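Local coordinates for glucosamine-6-phosphate deaminase (PDB 1J5X), which belongs to the SIS-domain proteins, whose alpha/beta fold is built on parallel beta sheets flanked by helices, at residues 103-109 and 129-135; 54-60 and 81-87; 209-215 and 321-326; 14-18 and 329-333. One frame throughout, in Å; residues are numbered along the deposited sequence.

Contact 1: 103-109 and 129-135; sequences LAFLFSR and RTIGITI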
loop_
_atom_site.group_PDB
_atom_site.type_symbol
_atom_site.label_atom_id
_atom_site.label_comp_id
_atom_site.label_asym_id
_atom_site.label_seq_id
_atom_site.Cartn_x
_atom_site.Cartn_y
_atom_site.Cartn_z
ATOM N N LEU A 103 -15.423 15.752 0.552
ATOM C CA LEU A 103 -15.443 14.628 -0.389
ATOM C C LEU A 103 -14.742 13.486 0.357
ATOM O O LEU A 103 -13.768 13.740 1.068
ATOM C CB LEU A 103 -14.645 14.971 -1.630
ATOM C CG LEU A 103 -14.576 13.879 -2.697
ATOM C CD1 LEU A 103 -15.978 13.593 -3.274
ATOM C CD2 LEU A 103 -13.660 14.329 -3.842
ATOM N N ALA A 104 -15.243 12.248 0.238
ATOM C CA ALA A 104 -14.637 11.109 0.925
ATOM C C ALA A 104 -14.463 9.941 -0.026
ATOM O O ALA A 104 -15.401 9.556 -0.715
ATOM C CB ALA A 104 -15.510 10.679 2.102
ATOM N N PHE A 105 -13.254 9.402 -0.079
ATOM C CA PHE A 105 -13.010 8.223 -0.906
ATOM C C PHE A 105 -13.152 7.070 0.099
ATOM O O PHE A 105 -12.469 7.018 1.132
ATOM C CB PHE A 105 -11.594 8.163 -1.492
ATOM C CG PHE A 105 -11.341 9.136 -2.633
ATOM C CD1 PHE A 105 -11.209 10.522 -2.394
ATOM C CD2 PHE A 105 -11.163 8.652 -3.920
ATOM C CE1 PHE A 105 -10.888 11.397 -3.473
ATOM C CE2 PHE A 105 -10.846 9.511 -4.973
ATOM C CZ PHE A 105 -10.710 10.874 -4.738
ATOM N N LEU A 106 -14.055 6.140 -0.207
ATOM C CA LEU A 106 -14.306 4.943 0.653
ATOM C C LEU A 106 -13.729 3.698 -0.091
ATOM O O LEU A 106 -14.031 3.496 -1.267
ATOM C CB LEU A 106 -15.833 4.777 0.841
ATOM C CG LEU A 106 -16.634 5.661 1.807
ATOM C CD1 LEU A 106 -16.470 5.174 3.201
ATOM C CD2 LEU A 106 -16.214 7.124 1.671
ATOM N N PHE A 107 -12.882 2.914 0.569
ATOM C CA PHE A 107 -12.237 1.769 -0.060
ATOM C C PHE A 107 -12.696 0.435 0.522
ATOM O O PHE A 107 -12.648 0.233 1.725
ATOM C CB PHE A 107 -10.723 1.804 0.157
ATOM C CG PHE A 107 -10.036 3.027 -0.401
ATOM C CD1 PHE A 107 -10.119 4.245 0.262
ATOM C CD2 PHE A 107 -9.318 2.947 -1.606
ATOM C CE1 PHE A 107 -9.496 5.389 -0.277
ATOM C CE2 PHE A 107 -8.669 4.090 -2.177
ATOM C CZ PHE A 107 -8.764 5.321 -1.503
ATOM N N SER A 108 -13.115 -0.464 -0.349
ATOM C CA SER A 108 -13.471 -1.837 0.118
ATOM C C SER A 108 -13.367 -2.645 -1.184
ATOM O O SER A 108 -14.188 -2.472 -2.074
ATOM C CB SER A 108 -14.924 -1.914 0.643
ATOM O OG SER A 108 -15.225 -3.331 0.839
ATOM N N ARG A 109 -12.359 -3.482 -1.252
ATOM C CA ARG A 109 -12.112 -4.300 -2.447
ATOM C C ARG A 109 -13.371 -5.095 -2.814
ATOM O O ARG A 109 -13.838 -5.012 -3.947
ATOM C CB ARG A 109 -10.967 -5.248 -2.165
ATOM C CG ARG A 109 -10.658 -6.211 -3.338
ATOM C CD ARG A 109 -9.413 -7.028 -3.047
ATOM N NE ARG A 109 -9.454 -7.736 -1.763
ATOM C CZ ARG A 109 -8.781 -8.856 -1.505
ATOM N NH1 ARG A 109 -8.032 -9.407 -2.447
ATOM N NH2 ARG A 109 -8.798 -9.391 -0.290
ATOM N N ARG A 129 -19.901 13.982 0.105
ATOM C CA ARG A 129 -20.189 13.154 -1.064
ATOM C C ARG A 129 -19.148 12.015 -1.066
ATOM O O ARG A 129 -17.931 12.236 -0.829
ATOM C CB ARG A 129 -20.107 13.978 -2.338
ATOM C CG ARG A 129 -20.437 13.124 -3.564
ATOM C CD ARG A 129 -20.568 13.910 -4.834
ATOM N NE ARG A 129 -21.618 14.919 -4.752
ATOM C CZ ARG A 129 -22.155 15.494 -5.835
ATOM N NH1 ARG A 129 -21.729 15.140 -7.063
ATOM N NH2 ARG A 129 -23.112 16.418 -5.706
ATOM N N THR A 130 -19.615 10.790 -1.311
ATOM C CA THR A 130 -18.728 9.644 -1.277
ATOM C C THR A 130 -18.388 9.004 -2.598
ATOM O O THR A 130 -19.245 8.834 -3.512
ATOM C CB THR A 130 -19.291 8.527 -0.332
ATOM O OG1 THR A 130 -20.550 8.034 -0.895
ATOM C CG2 THR A 130 -19.583 9.101 1.072
ATOM N N ILE A 131 -17.115 8.625 -2.713
ATOM C CA ILE A 131 -16.637 7.943 -3.894
ATOM C C ILE A 131 -16.388 6.503 -3.483
ATOM O O ILE A 131 -15.627 6.242 -2.553
ATOM C CB ILE A 131 -15.332 8.549 -4.418
ATOM C CG1 ILE A 131 -15.614 9.965 -4.986
ATOM C CG2 ILE A 131 -14.735 7.633 -5.485
ATOM C CD1 ILE A 131 -14.305 10.798 -5.048
ATOM N N GLY A 132 -17.015 5.551 -4.203
ATOM C CA GLY A 132 -16.863 4.165 -3.825
ATOM C C GLY A 132 -15.797 3.409 -4.573
ATOM O O GLY A 132 -16.027 2.950 -5.683
ATOM N N ILE A 133 -14.638 3.192 -3.956
ATOM C CA ILE A 133 -13.586 2.467 -4.663
ATOM C C ILE A 133 -13.727 0.975 -4.358
ATOM O O ILE A 133 -13.553 0.578 -3.208
ATOM C CB ILE A 133 -12.220 2.924 -4.177
ATOM C CG1 ILE A 133 -12.067 4.436 -4.417
ATOM C CG2 ILE A 133 -11.077 2.104 -4.837
ATOM C CD1 ILE A 133 -11.969 4.852 -5.886
ATOM N N THR A 134 -13.948 0.147 -5.392
ATOM C CA THR A 134 -14.101 -1.291 -5.135
ATOM C C THR A 134 -13.794 -2.024 -6.451
ATOM O O THR A 134 -13.723 -1.386 -7.507
ATOM C CB THR A 134 -15.606 -1.594 -4.758
ATOM O OG1 THR A 134 -15.792 -3.008 -4.573
ATOM C CG2 THR A 134 -16.494 -1.115 -5.770
ATOM N N ILE A 135 -13.576 -3.341 -6.389
ATOM C CA ILE A 135 -13.366 -4.047 -7.661
ATOM C C ILE A 135 -14.636 -4.836 -8.003
ATOM O O ILE A 135 -14.676 -5.526 -9.012
ATOM C CB ILE A 135 -12.137 -5.048 -7.652
ATOM C CG1 ILE A 135 -12.332 -6.213 -6.685
ATOM C CG2 ILE A 135 -10.885 -4.293 -7.268
ATOM C CD1 ILE A 135 -11.151 -7.143 -6.717
#
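Arg109 O is approached by a backbone amide, Ile135 N, and by a side-chain hydroxyl, Thr134 OG1. Ile135 N donates to Arg109 O at 3.0 Å, in the carbonyl plane and on a lone pair. Thr134 OG1 lies 2.9 Å from Arg109 O and 3.0 Å from Ser108 O. Its single proton can serve one of these at a time. The hydroxyl sits between both carbonyls because it is anti to its own backbone N (chi1 177°), and it also accepts from Glu136 N. Next to it, Ile135 CD1 lies against Arg109 CG at 3.5 Å, while the guanidinium runs on to Glu155. Strands 102-107 and 128-134 are parallel and are joined through helix 114-125 as a beta-alpha-beta unit of the SIS domain. Between them, carbonyls and amides bond from Ala104 N to Ser108 N. On the face with Phe105 and Phe107, the isoleucines point the same way as the rings. Ile131 CD1 sits over the centre of the Phe105 ring, 3.6 Å from its centroid, in a CH-pi contact. Ile131 CD1 also touches Leu103 CD1 at 3.7 Å. Ile133 places CG1 over one face of the Phe107 ring, toward its rim, and CG2 is 3.8 Å from Phe107 CD2.

Contact 2: 54-60 and 81-87; sequences EVLFVGC and RTKAIPA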
loop_
_atom_site.group_PDB
_atom_site.type_symbol
_atom_site.label_atom_id
_atom_site.label_comp_id
_atom_site.label_asym_id
_atom_site.label_seq_id
_atom_site.Cartn_x
_atom_site.Cartn_y
_atom_site.Cartn_z
ATOM N N GLU A 54 -11.479 19.804 2.017
ATOM C CA GLU A 54 -10.876 18.702 2.763
ATOM C C GLU A 54 -11.302 17.389 2.106
ATOM O O GLU A 54 -12.472 17.240 1.708
ATOM C CB GLU A 54 -11.363 18.771 4.222
ATOM C CG GLU A 54 -11.355 17.472 5.012
ATOM C CD GLU A 54 -12.416 17.412 6.168
ATOM O OE1 GLU A 54 -13.669 17.270 5.938
ATOM O OE2 GLU A 54 -11.977 17.491 7.332
ATOM N N VAL A 55 -10.361 16.472 1.933
ATOM C CA VAL A 55 -10.727 15.206 1.309
ATOM C C VAL A 55 -10.321 14.089 2.239
ATOM O O VAL A 55 -9.206 14.070 2.769
ATOM C CB VAL A 55 -10.107 15.036 -0.057
ATOM C CG1 VAL A 55 -10.519 13.646 -0.670
ATOM C CG2 VAL A 55 -10.574 16.223 -0.971
ATOM N N LEU A 56 -11.285 13.207 2.524
ATOM C CA LEU A 56 -11.040 12.066 3.390
ATOM C C LEU A 56 -10.791 10.778 2.564
ATOM O O LEU A 56 -11.295 10.644 1.448
ATOM C CB LEU A 56 -12.266 11.796 4.262
ATOM C CG LEU A 56 -12.890 12.986 5.011
ATOM C CD1 LEU A 56 -13.981 12.430 5.965
ATOM C CD2 LEU A 56 -11.837 13.696 5.785
ATOM N N PHE A 57 -9.997 9.862 3.141
ATOM C CA PHE A 57 -9.674 8.574 2.519
ATOM C C PHE A 57 -9.995 7.601 3.643
ATOM O O PHE A 57 -9.375 7.642 4.687
ATOM C CB PHE A 57 -8.219 8.570 2.119
ATOM C CG PHE A 57 -7.932 9.573 1.025
ATOM C CD1 PHE A 57 -7.639 10.922 1.345
ATOM C CD2 PHE A 57 -8.017 9.190 -0.297
ATOM C CE1 PHE A 57 -7.433 11.864 0.307
ATOM C CE2 PHE A 57 -7.814 10.113 -1.344
ATOM C CZ PHE A 57 -7.522 11.452 -1.029
ATOM N N VAL A 58 -10.967 6.701 3.410
ATOM C CA VAL A 58 -11.454 5.876 4.543
ATOM C C VAL A 58 -11.451 4.397 4.156
ATOM O O VAL A 58 -11.975 4.065 3.096
ATOM C CB VAL A 58 -12.943 6.315 4.828
ATOM C CG1 VAL A 58 -13.569 5.479 5.940
ATOM C CG2 VAL A 58 -12.966 7.858 5.209
ATOM N N GLY A 59 -10.901 3.533 4.996
ATOM C CA GLY A 59 -10.884 2.117 4.612
ATOM C C GLY A 59 -10.399 1.252 5.748
ATOM O O GLY A 59 -10.094 1.801 6.797
ATOM N N CYS A 60 -10.329 -0.077 5.541
ATOM C CA CYS A 60 -9.892 -1.037 6.565
ATOM C C CYS A 60 -8.754 -1.927 6.100
ATOM O O CYS A 60 -8.736 -2.333 4.915
ATOM C CB CYS A 60 -11.039 -1.994 6.965
ATOM S SG CYS A 60 -12.537 -1.151 7.562
ATOM N N ARG A 81 -6.188 19.841 2.181
ATOM C CA ARG A 81 -6.100 19.148 3.442
ATOM C C ARG A 81 -6.651 17.712 3.244
ATOM O O ARG A 81 -7.701 17.580 2.630
ATOM C CB ARG A 81 -6.949 19.877 4.485
ATOM C CG ARG A 81 -6.406 21.298 4.833
ATOM C CD ARG A 81 -7.414 22.122 5.675
ATOM N NE ARG A 81 -8.600 22.486 4.895
ATOM C CZ ARG A 81 -9.843 22.587 5.375
ATOM N NH1 ARG A 81 -10.104 22.354 6.667
ATOM N NH2 ARG A 81 -10.843 22.909 4.549
ATOM N N THR A 82 -5.943 16.702 3.727
ATOM C CA THR A 82 -6.478 15.295 3.627
ATOM C C THR A 82 -6.437 14.601 4.970
ATOM O O THR A 82 -5.675 14.982 5.838
ATOM C CB THR A 82 -5.667 14.418 2.628
ATOM O OG1 THR A 82 -4.321 14.215 3.108
ATOM C CG2 THR A 82 -5.636 15.090 1.234
ATOM N N LYS A 83 -7.252 13.557 5.166
ATOM C CA LYS A 83 -7.212 12.784 6.397
ATOM C C LYS A 83 -7.457 11.332 5.928
ATOM O O LYS A 83 -8.224 11.106 5.008
ATOM C CB LYS A 83 -8.340 13.129 7.412
ATOM C CG LYS A 83 -8.317 14.493 8.032
ATOM C CD LYS A 83 -9.372 14.568 9.163
ATOM C CE LYS A 83 -9.125 13.511 10.260
ATOM N NZ LYS A 83 -10.194 13.527 11.395
ATOM N N ALA A 84 -6.712 10.403 6.499
ATOM C CA ALA A 84 -6.918 8.951 6.207
ATOM C C ALA A 84 -7.487 8.473 7.564
ATOM O O ALA A 84 -6.925 8.800 8.655
ATOM C CB ALA A 84 -5.590 8.280 5.929
ATOM N N ILE A 85 -8.593 7.711 7.519
ATOM C CA ILE A 85 -9.242 7.266 8.764
ATOM C C ILE A 85 -9.674 5.805 8.643
ATOM O O ILE A 85 -10.258 5.417 7.609
ATOM C CB ILE A 85 -10.571 8.073 9.015
ATOM C CG1 ILE A 85 -10.292 9.595 8.850
ATOM C CG2 ILE A 85 -11.181 7.736 10.429
ATOM C CD1 ILE A 85 -11.542 10.504 8.733
ATOM N N PRO A 86 -9.389 5.007 9.683
ATOM C CA PRO A 86 -9.829 3.597 9.618
ATOM C C PRO A 86 -11.361 3.671 9.570
ATOM O O PRO A 86 -11.949 4.449 10.318
ATOM C CB PRO A 86 -9.339 2.995 10.943
ATOM C CG PRO A 86 -8.087 3.829 11.260
ATOM C CD PRO A 86 -8.511 5.245 10.861
ATOM N N ALA A 87 -12.024 2.854 8.739
ATOM C CA ALA A 87 -13.465 3.025 8.618
ATOM C C ALA A 87 -14.273 2.827 9.876
ATOM O O ALA A 87 -15.336 3.447 9.979
ATOM C CB ALA A 87 -14.080 2.160 7.481
#
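Strands 54-59 and 81-86 run parallel, with axes 4.7 Å apart and 18° between them, and backbone bonds pair them from Val55 N to Ala87 N. Ala87 N meets Gly59 O at 2.9 Å from above the carbonyl plane, 53° out of it, where the chain leaves the strand. The two strands, connected through helix 62-78, form a beta-alpha-beta unit of the SIS domain. On one face Phe57 turns an edge to the partner: its CE1 touches Thr82 CG2 at 3.8 Å, and Lys83 O lies near the ring plane. The Thr82 hydroxyl is hydrogen-bonded to Ser71 O of helix 62-78. On the other face Leu56 and Lys83 lie side by side, Leu56 CD2 3.9 Å from Lys83 CB. Val58 CG1, anti to the backbone N (chi1 177°), packs on Ala87 CB at 3.7 Å, and Cys60 SG meets the same methyl. At the strand start Glu54 CB lies over one face of the Arg81 guanidinium. Within the two segments the Glu54 carboxylate reaches no cation: Glu54 OE2 is 5.3 Å from Arg81 NH1. Glu54 OE1 has a weak bond to His128 NE2. Backbone bonds and apolar contacts therefore carry the pairing, and charge probably adds only a longer-range attraction.

Contact 3: 209-215 and 321-326; sequences LKEHDHF and QKAISR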
loop_
_atom_site.group_PDB
_atom_site.type_symbol
_atom_site.label_atom_id
_atom_site.label_comp_id
_atom_site.label_asym_id
_atom_site.label_seq_id
_atom_site.Cartn_x
_atom_site.Cartn_y
_atom_site.Cartn_z
ATOM N N LEU A 209 16.172 -16.737 4.731
ATOM C CA LEU A 209 14.884 -16.544 5.373
ATOM C C LEU A 209 14.621 -17.290 6.665
ATOM O O LEU A 209 14.090 -16.712 7.618
ATOM C CB LEU A 209 13.768 -16.846 4.365
ATOM C CG LEU A 209 13.745 -15.797 3.225
ATOM C CD1 LEU A 209 12.579 -16.066 2.306
ATOM C CD2 LEU A 209 13.600 -14.368 3.809
ATOM N N LYS A 210 14.980 -18.576 6.693
ATOM C CA LYS A 210 14.758 -19.391 7.882
ATOM C C LYS A 210 15.447 -18.775 9.085
ATOM O O LYS A 210 15.086 -19.070 10.211
ATOM C CB LYS A 210 15.278 -20.828 7.650
ATOM C CG LYS A 210 14.380 -21.677 6.758
ATOM C CD LYS A 210 14.623 -21.356 5.272
ATOM C CE LYS A 210 13.823 -22.256 4.292
ATOM N NZ LYS A 210 13.954 -21.789 2.854
ATOM N N GLU A 211 16.447 -17.925 8.862
ATOM C CA GLU A 211 17.140 -17.288 9.961
ATOM C C GLU A 211 16.618 -15.884 10.327
ATOM O O GLU A 211 17.226 -15.181 11.148
ATOM C CB GLU A 211 18.625 -17.189 9.655
ATOM C CG GLU A 211 19.292 -18.539 9.510
ATOM C CD GLU A 211 19.867 -19.005 10.808
ATOM O OE1 GLU A 211 19.105 -19.162 11.792
ATOM O OE2 GLU A 211 21.101 -19.205 10.842
ATOM N N HIS A 212 15.512 -15.467 9.731
ATOM C CA HIS A 212 14.976 -14.118 10.068
ATOM C C HIS A 212 13.513 -14.259 10.425
ATOM O O HIS A 212 12.734 -14.746 9.619
ATOM C CB HIS A 212 15.103 -13.183 8.857
ATOM C CG HIS A 212 16.513 -12.787 8.557
ATOM N ND1 HIS A 212 17.342 -13.534 7.746
ATOM C CD2 HIS A 212 17.244 -11.729 8.969
ATOM C CE1 HIS A 212 18.520 -12.943 7.666
ATOM N NE2 HIS A 212 18.489 -11.845 8.393
ATOM N N ASP A 213 13.155 -13.842 11.633
ATOM C CA ASP A 213 11.774 -13.947 12.060
ATOM C C ASP A 213 11.206 -12.640 12.613
ATOM O O ASP A 213 10.206 -12.661 13.325
ATOM C CB ASP A 213 11.613 -15.027 13.127
ATOM C CG ASP A 213 11.664 -16.401 12.552
ATOM O OD1 ASP A 213 10.751 -16.800 11.794
ATOM O OD2 ASP A 213 12.655 -17.098 12.852
ATOM N N HIS A 214 11.858 -11.531 12.298
ATOM C CA HIS A 214 11.411 -10.195 12.756
ATOM C C HIS A 214 11.636 -9.278 11.553
ATOM O O HIS A 214 12.808 -8.986 11.222
ATOM C CB HIS A 214 12.293 -9.706 13.868
ATOM C CG HIS A 214 11.939 -8.338 14.345
ATOM N ND1 HIS A 214 12.828 -7.539 15.014
ATOM C CD2 HIS A 214 10.794 -7.624 14.238
ATOM C CE1 HIS A 214 12.253 -6.380 15.304
ATOM N NE2 HIS A 214 11.019 -6.410 14.843
ATOM N N PHE A 215 10.538 -8.851 10.930
ATOM C CA PHE A 215 10.636 -7.960 9.757
ATOM C C PHE A 215 10.263 -6.519 10.148
ATOM O O PHE A 215 9.218 -6.298 10.795
ATOM C CB PHE A 215 9.675 -8.408 8.671
ATOM C CG PHE A 215 9.949 -9.788 8.108
ATOM C CD1 PHE A 215 11.151 -10.447 8.373
ATOM C CD2 PHE A 215 9.017 -10.391 7.314
ATOM C CE1 PHE A 215 11.379 -11.722 7.822
ATOM C CE2 PHE A 215 9.224 -11.664 6.745
ATOM C CZ PHE A 215 10.409 -12.323 7.012
ATOM N N GLN A 321 7.810 -15.775 -0.253
ATOM C CA GLN A 321 8.957 -16.641 -0.065
ATOM C C GLN A 321 9.095 -17.086 1.379
ATOM O O GLN A 321 9.492 -18.239 1.644
ATOM C CB GLN A 321 10.250 -15.935 -0.554
ATOM C CG GLN A 321 10.239 -15.701 -2.094
ATOM C CD GLN A 321 11.607 -15.268 -2.647
ATOM O OE1 GLN A 321 12.651 -15.460 -1.854
ATOM N NE2 GLN A 321 11.704 -14.744 -3.771
ATOM N N LYS A 322 8.778 -16.198 2.328
ATOM C CA LYS A 322 8.916 -16.583 3.729
ATOM C C LYS A 322 7.884 -17.629 4.097
ATOM O O LYS A 322 8.169 -18.501 4.946
ATOM C CB LYS A 322 8.757 -15.387 4.695
ATOM C CG LYS A 322 8.784 -15.765 6.192
ATOM C CD LYS A 322 10.173 -16.160 6.711
ATOM C CE LYS A 322 10.080 -16.634 8.171
ATOM N NZ LYS A 322 11.388 -16.928 8.803
ATOM N N ALA A 323 6.699 -17.549 3.510
ATOM C CA ALA A 323 5.690 -18.537 3.844
ATOM C C ALA A 323 6.161 -19.924 3.356
ATOM O O ALA A 323 6.025 -20.933 4.061
ATOM C CB ALA A 323 4.414 -18.199 3.200
ATOM N N ILE A 324 6.718 -19.955 2.147
ATOM C CA ILE A 324 7.185 -21.217 1.559
ATOM C C ILE A 324 8.237 -21.789 2.473
ATOM O O ILE A 324 8.234 -22.990 2.768
ATOM C CB ILE A 324 7.786 -20.985 0.125
ATOM C CG1 ILE A 324 6.686 -20.501 -0.814
ATOM C CG2 ILE A 324 8.411 -22.308 -0.443
ATOM C CD1 ILE A 324 5.408 -21.252 -0.709
ATOM N N SER A 325 9.113 -20.901 2.920
ATOM C CA SER A 325 10.193 -21.196 3.835
ATOM C C SER A 325 9.711 -21.882 5.123
ATOM O O SER A 325 10.359 -22.810 5.634
ATOM C CB SER A 325 10.874 -19.890 4.180
ATOM O OG SER A 325 11.998 -20.075 5.005
ATOM N N ARG A 326 8.584 -21.410 5.649
ATOM C CA ARG A 326 7.994 -21.947 6.872
ATOM C C ARG A 326 7.169 -23.191 6.548
ATOM O O ARG A 326 6.788 -23.928 7.452
ATOM C CB ARG A 326 7.058 -20.918 7.528
ATOM C CG ARG A 326 7.750 -19.738 8.149
ATOM C CD ARG A 326 6.843 -19.145 9.248
ATOM N NE ARG A 326 7.647 -18.399 10.201
ATOM C CZ ARG A 326 7.444 -17.118 10.456
ATOM N NH1 ARG A 326 6.458 -16.507 9.830
ATOM N NH2 ARG A 326 8.239 -16.444 11.280
HETATM O O HOH W 1 7.670 -14.089 13.416
#
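Lys322 NZ is bound by three oxygens of the 209-215 segment, two of them backbone carbonyls. Lys322 NZ donates to His212 O at 2.7 Å. The bond from Lys322 NZ to Leu209 O is 3.0 Å. The one from Lys322 NZ to Asp213 OD1 is 3.1 Å. The lysine chain leaves the helix with CG anti to the backbone N (chi1 175°) and bends at the CB-CG bond, which turns the ammonium back to the 3-10 turn. Leu209 O is shared: His212 N closes the turn on it from the face opposite to Lys322 NZ. Asp213 OD1 is shared too. Arg326 NH2 reaches Asp213 OD1 at 2.6 Å on the anti side, with guanidinium and carboxylate planes only 10° apart, while Lys322 NZ comes from above the carboxylate plane. This salt-bridge network ties the end of helix 313-326 to the chain that enters strand 214-218, in the four-stranded parallel sheet. Arg326 NH1 bonds to Ser238 O, and water 1 links Arg326 NH2 to Asp213 O. Lys322 CD lies 3.9 Å from Phe215 CZ, and Lys322 CE sits over the centre of the Arg326 guanidinium. Leu209 CD1 packs on Gln321 CB at 3.7 Å, the side chains crossing at about a right angle.

Contact 4: 14-18 and 329-333; sequences SKTLK and SPDKP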
loop_
_atom_site.group_PDB
_atom_site.type_symbol
_atom_site.label_atom_id
_atom_site.label_comp_id
_atom_site.label_asym_id
_atom_site.label_seq_id
_atom_site.Cartn_x
_atom_site.Cartn_y
_atom_site.Cartn_z
ATOM N N SER A 14 -0.071 -21.355 -6.758
ATOM C CA SER A 14 -0.758 -20.421 -5.794
ATOM C C SER A 14 -1.424 -19.256 -6.498
ATOM O O SER A 14 -0.797 -18.559 -7.330
ATOM C CB SER A 14 0.238 -19.874 -4.786
ATOM O OG SER A 14 -0.245 -18.677 -4.200
ATOM N N LYS A 15 -2.692 -19.016 -6.161
ATOM C CA LYS A 15 -3.410 -17.892 -6.761
ATOM C C LYS A 15 -2.743 -16.560 -6.325
ATOM O O LYS A 15 -2.675 -15.606 -7.115
ATOM C CB LYS A 15 -4.853 -17.888 -6.287
ATOM C CG LYS A 15 -5.773 -16.748 -6.770
ATOM C CD LYS A 15 -5.856 -16.492 -8.271
ATOM C CE LYS A 15 -6.488 -17.598 -9.058
ATOM N NZ LYS A 15 -7.200 -16.996 -10.250
ATOM N N THR A 16 -2.286 -16.537 -5.073
ATOM C CA THR A 16 -1.622 -15.351 -4.521
ATOM C C THR A 16 -0.355 -15.062 -5.341
ATOM O O THR A 16 -0.164 -13.919 -5.832
ATOM C CB THR A 16 -1.355 -15.559 -3.019
ATOM O OG1 THR A 16 -2.634 -15.746 -2.368
ATOM C CG2 THR A 16 -0.636 -14.363 -2.401
ATOM N N LEU A 17 0.497 -16.076 -5.539
ATOM C CA LEU A 17 1.690 -15.857 -6.359
ATOM C C LEU A 17 1.287 -15.337 -7.748
ATOM O O LEU A 17 1.936 -14.424 -8.315
ATOM C CB LEU A 17 2.481 -17.168 -6.503
ATOM C CG LEU A 17 3.759 -16.959 -7.354
ATOM C CD1 LEU A 17 4.629 -15.892 -6.709
ATOM C CD2 LEU A 17 4.569 -18.267 -7.432
ATOM N N LYS A 18 0.211 -15.887 -8.332
ATOM C CA LYS A 18 -0.221 -15.412 -9.648
ATOM C C LYS A 18 -0.577 -13.918 -9.639
ATOM O O LYS A 18 -0.183 -13.140 -10.527
ATOM C CB LYS A 18 -1.434 -16.192 -10.153
ATOM C CG LYS A 18 -1.985 -15.713 -11.509
ATOM C CD LYS A 18 -3.127 -14.733 -11.410
ATOM C CE LYS A 18 -3.680 -14.386 -12.797
ATOM N NZ LYS A 18 -4.673 -13.289 -12.783
ATOM N N SER A 329 0.971 -22.134 3.616
ATOM C CA SER A 329 0.412 -21.584 2.394
ATOM C C SER A 329 0.046 -20.125 2.533
ATOM O O SER A 329 -0.766 -19.787 3.378
ATOM C CB SER A 329 -0.887 -22.262 2.030
ATOM O OG SER A 329 -1.429 -21.700 0.855
ATOM N N PRO A 330 0.614 -19.251 1.691
ATOM C CA PRO A 330 0.214 -17.845 1.847
ATOM C C PRO A 330 -1.214 -17.611 1.381
ATOM O O PRO A 330 -1.767 -16.555 1.645
ATOM C CB PRO A 330 1.231 -17.079 0.991
ATOM C CG PRO A 330 1.653 -18.072 -0.047
ATOM C CD PRO A 330 1.756 -19.383 0.769
ATOM N N ASP A 331 -1.821 -18.569 0.684
ATOM C CA ASP A 331 -3.213 -18.385 0.250
ATOM C C ASP A 331 -4.243 -18.757 1.369
ATOM O O ASP A 331 -5.418 -18.529 1.203
ATOM C CB ASP A 331 -3.563 -19.249 -0.954
ATOM C CG ASP A 331 -2.729 -18.934 -2.188
ATOM O OD1 ASP A 331 -3.200 -18.121 -3.026
ATOM O OD2 ASP A 331 -1.618 -19.517 -2.295
ATOM N N LYS A 332 -3.777 -19.305 2.488
ATOM C CA LYS A 332 -4.692 -19.713 3.584
ATOM C C LYS A 332 -4.263 -19.125 4.906
ATOM O O LYS A 332 -3.919 -19.861 5.847
ATOM C CB LYS A 332 -4.666 -21.235 3.745
ATOM C CG LYS A 332 -4.833 -22.003 2.458
ATOM C CD LYS A 332 -6.227 -21.799 1.906
ATOM C CE LYS A 332 -6.624 -22.918 0.934
ATOM N NZ LYS A 332 -8.079 -22.775 0.564
ATOM N N PRO A 333 -4.277 -17.797 5.016
ATOM C CA PRO A 333 -3.859 -17.244 6.305
ATOM C C PRO A 333 -4.885 -17.679 7.376
ATOM O O PRO A 333 -6.077 -17.668 7.113
ATOM C CB PRO A 333 -3.920 -15.719 6.084
ATOM C CG PRO A 333 -4.137 -15.547 4.603
ATOM C CD PRO A 333 -4.872 -16.776 4.142
HETATM O O HOH W 2 -3.902 -14.795 -0.026
#
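Residues 14-18 hold the first turn of helix 15-25, and residues 329-333 carry a type I beta turn from Ser329 to Lys332; Thr16 CA and Asp331 CA come within 5.9 Å. One carboxylate, that of Asp331, makes all the direct hydrogen bonds of the contact. Its OD1 takes two bonds from Thr16. The backbone Thr16 N donates at 2.7 Å to the syn lone pair of Asp331 OD1. Thr16 OG1 donates to Asp331 OD1 at 2.5 Å from above the carboxylate plane, 69° out of it. The hydroxyl stands beside its own backbone N (chi1 -61°), and this lets one residue present both donors. The second oxygen, Asp331 OD2, receives Ser14 OG at 2.5 Å. Both hydroxyl bonds are very short, and their exact lengths are uncertain. Ser14 OG in turn accepts from Leu17 N at 3.0 Å, an ST motif at the helix start. Ser329 OG accepts from Asp331 N in an ST turn, which helps fix the backbone that carries the carboxylate. Water 2 donates to Thr16 OG1 and to Pro330 O, bridging the segments at a second point. Pro330 packs on Tyr320 and Ala323 of helix 313-326, and on Met237. The contact joins the first modelled residues to the loop after helix 313-326. The Asp331 carboxylate faces the N-terminal end of helix 15-25, where the donors and the helix dipole probably favour its ionised form.

Contacts 1 and 2 belong to one sheet, with centres 10 Å apart. Strands 102-107 and 54-59 are neighbours there: Phe105 N lies 2.8 Å from Leu56 O, Phe105 O lies 2.7 Å from Val58 N, and the Phe105 and Phe57 rings stack. Contact 3 lies in the other half, where the chain enters strand 214-218 of the second sheet. Its centre is about 35 Å from that of contact 1, across the centre of the chain. Contact 4 lies beside contact 3. Their centres are about 15 Å apart, and Ala323 CB touches Pro330 CD at 3.8 Å. The other three contacts are nested in the loop that contact 4 closes. Its nearest atoms are about 8 Å from contact 1.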